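Local coordinates for protein lipid transferase CIDEC (Mus musculus, PDB 4IKG) that promotes the fusion of lipid droplets in white adipose tissue, transferring triacylglycerol between them so that large unilocular droplets form and fat is stored, at residues V10-R15 with D35-K40. Sequence-based numbering, arbitrary orientation.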
loop_
_atom_site.group_PDB
_atom_site.type_symbol
_atom_site.label_atom_id
_atom_site.label_comp_id
_atom_site.label_asym_id
_atom_site.label_seq_id
_atom_site.Cartn_x
_atom_site.Cartn_y
_atom_site.Cartn_z
ATOM N N VAL A 10 4.210 -1.259 -4.099
ATOM C CA VAL A 10 3.128 -0.285 -3.980
ATOM C C VAL A 10 2.924 0.516 -5.267
ATOM O O VAL A 10 3.864 1.114 -5.793
ATOM C CB VAL A 10 3.373 0.677 -2.801
ATOM C CG1 VAL A 10 2.203 1.631 -2.635
ATOM C CG2 VAL A 10 3.606 -0.112 -1.522
ATOM N N SER A 11 1.691 0.520 -5.765
ATOM C CA SER A 11 1.356 1.249 -6.984
ATOM C C SER A 11 0.454 2.440 -6.679
ATOM O O SER A 11 -0.128 2.529 -5.597
ATOM C CB SER A 11 0.672 0.321 -7.991
ATOM O OG SER A 11 0.240 1.035 -9.137
ATOM N N THR A 12 0.342 3.352 -7.638
ATOM C CA THR A 12 -0.551 4.495 -7.506
ATOM C C THR A 12 -1.885 4.201 -8.184
ATOM O O THR A 12 -1.983 3.282 -8.997
ATOM C CB THR A 12 0.067 5.772 -8.105
ATOM O OG1 THR A 12 0.472 5.521 -9.456
ATOM C CG2 THR A 12 1.278 6.204 -7.292
ATOM N N ALA A 13 -2.906 4.985 -7.849
ATOM C CA ALA A 13 -4.259 4.753 -8.350
ATOM C C ALA A 13 -4.361 4.777 -9.875
ATOM O O ALA A 13 -5.213 4.103 -10.456
ATOM C CB ALA A 13 -5.231 5.749 -7.734
ATOM N N ASP A 14 -3.487 5.544 -10.516
ATOM C CA ASP A 14 -3.498 5.672 -11.969
ATOM C C ASP A 14 -2.565 4.669 -12.646
ATOM O O ASP A 14 -2.302 4.771 -13.846
ATOM C CB ASP A 14 -3.126 7.101 -12.371
ATOM C CG ASP A 14 -2.045 7.695 -11.486
ATOM O OD1 ASP A 14 -1.919 7.258 -10.322
ATOM O OD2 ASP A 14 -1.325 8.603 -11.950
ATOM N N ARG A 15 -2.080 3.702 -11.868
ATOM C CA ARG A 15 -1.098 2.714 -12.328
ATOM C C ARG A 15 0.112 3.369 -12.975
ATOM O O ARG A 15 0.686 2.836 -13.927
ATOM C CB ARG A 15 -1.722 1.714 -13.302
ATOM C CG ARG A 15 -2.284 0.477 -12.642
ATOM C CD ARG A 15 -3.560 0.776 -11.886
ATOM N NE ARG A 15 -4.338 -0.442 -11.699
ATOM C CZ ARG A 15 -5.550 -0.490 -11.159
ATOM N NH1 ARG A 15 -6.141 0.621 -10.739
ATOM N NH2 ARG A 15 -6.169 -1.655 -11.040
ATOM N N ASP A 35 5.844 9.871 1.774
ATOM C CA ASP A 35 7.088 10.525 1.382
ATOM C C ASP A 35 7.884 9.709 0.366
ATOM O O ASP A 35 8.761 10.247 -0.313
ATOM C CB ASP A 35 7.952 10.845 2.608
ATOM C CG ASP A 35 7.578 12.165 3.256
ATOM O OD1 ASP A 35 7.157 13.088 2.527
ATOM O OD2 ASP A 35 7.713 12.281 4.492
ATOM N N ILE A 36 7.589 8.418 0.255
ATOM C CA ILE A 36 8.273 7.600 -0.744
ATOM C C ILE A 36 7.691 7.803 -2.155
ATOM O O ILE A 36 8.437 7.906 -3.132
ATOM C CB ILE A 36 8.308 6.102 -0.354
ATOM C CG1 ILE A 36 9.218 5.898 0.860
ATOM C CG2 ILE A 36 8.805 5.253 -1.510
ATOM C CD1 ILE A 36 9.549 4.453 1.163
ATOM N N LEU A 37 6.365 7.897 -2.250
ATOM C CA LEU A 37 5.670 8.021 -3.535
ATOM C C LEU A 37 5.329 9.461 -3.927
ATOM O O LEU A 37 4.571 9.680 -4.873
ATOM C CB LEU A 37 4.374 7.204 -3.520
ATOM C CG LEU A 37 4.491 5.694 -3.704
ATOM C CD1 LEU A 37 3.126 5.082 -3.978
ATOM C CD2 LEU A 37 5.451 5.395 -4.838
ATOM N N LYS A 38 5.885 10.429 -3.202
ATOM C CA LYS A 38 5.539 11.844 -3.378
ATOM C C LYS A 38 4.031 12.083 -3.295
ATOM O O LYS A 38 3.402 12.454 -4.287
ATOM C CB LYS A 38 6.080 12.397 -4.706
ATOM C CG LYS A 38 7.520 12.898 -4.670
ATOM C CD LYS A 38 7.849 13.669 -5.946
ATOM C CE LYS A 38 9.010 14.632 -5.742
ATOM N NZ LYS A 38 8.788 15.516 -4.564
ATOM N N LEU A 39 3.452 11.873 -2.115
ATOM C CA LEU A 39 2.012 12.051 -1.937
ATOM C C LEU A 39 1.661 13.338 -1.192
ATOM O O LEU A 39 2.237 13.641 -0.147
ATOM C CB LEU A 39 1.396 10.832 -1.247
ATOM C CG LEU A 39 1.418 9.592 -2.140
ATOM C CD1 LEU A 39 0.754 8.408 -1.466
ATOM C CD2 LEU A 39 0.753 9.899 -3.476
ATOM N N LYS A 40 0.710 14.085 -1.743
ATOM C CA LYS A 40 0.321 15.384 -1.202
ATOM C C LYS A 40 -0.257 15.288 0.205
ATOM O O LYS A 40 -0.055 16.180 1.030
ATOM C CB LYS A 40 -0.675 16.056 -2.143
ATOM C CG LYS A 40 -0.066 16.411 -3.483
ATOM C CD LYS A 40 -1.123 16.564 -4.548
ATOM C CE LYS A 40 -0.646 17.466 -5.669
ATOM N NZ LYS A 40 -1.722 17.676 -6.674
#
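One methyl of Leu37, CD1, reaches both Val10 and Thr12, and the side-chain contact across the segments is apolar, carried by three methyl groups. Leu37 CD1 lies 3.8 Å from Val10 CG1 and 4.0 Å from Thr12 CG2, touching one branch of each beta-branched residue; Ser11 O is a looser neighbour of CD1 at 4.4 Å. On Val10, a chi1 of -177° sets CG1 anti to the backbone N and brings this branch, not CG2, to Leu37. No hydrogen bond crosses between the segments, whose nearest CA atoms, those of Thr12 and Leu37, stay 8.2 Å apart.

These segments belong to the CIDE-N domain, a ubiquitin-like fold in which the helix 26-36 packs on a mixed sheet. Val10 sits in strand 7-11, with Ile21, Val72 and Val33 also against its side chain, whereas Leu37 follows directly on the helix, where the chain departs from helical geometry. The contact thus joins the end of that strand to the exit of the helix.

Within 10-15, a type I turn runs from Thr12 to Arg15, closed by Arg15 N to Thr12 O at 2.9 Å. The same oxygen takes a second bond from Ser11 OG (3.2 Å), which arrives in the carbonyl plane on a lone pair. Thr12 turns its methyl to Leu37 while OG1 donates to Asp14 OD1 over 3.1 Å, striking the carboxylate from above, 53° out of its plane; OG1 in turn accepts from Lys16 N.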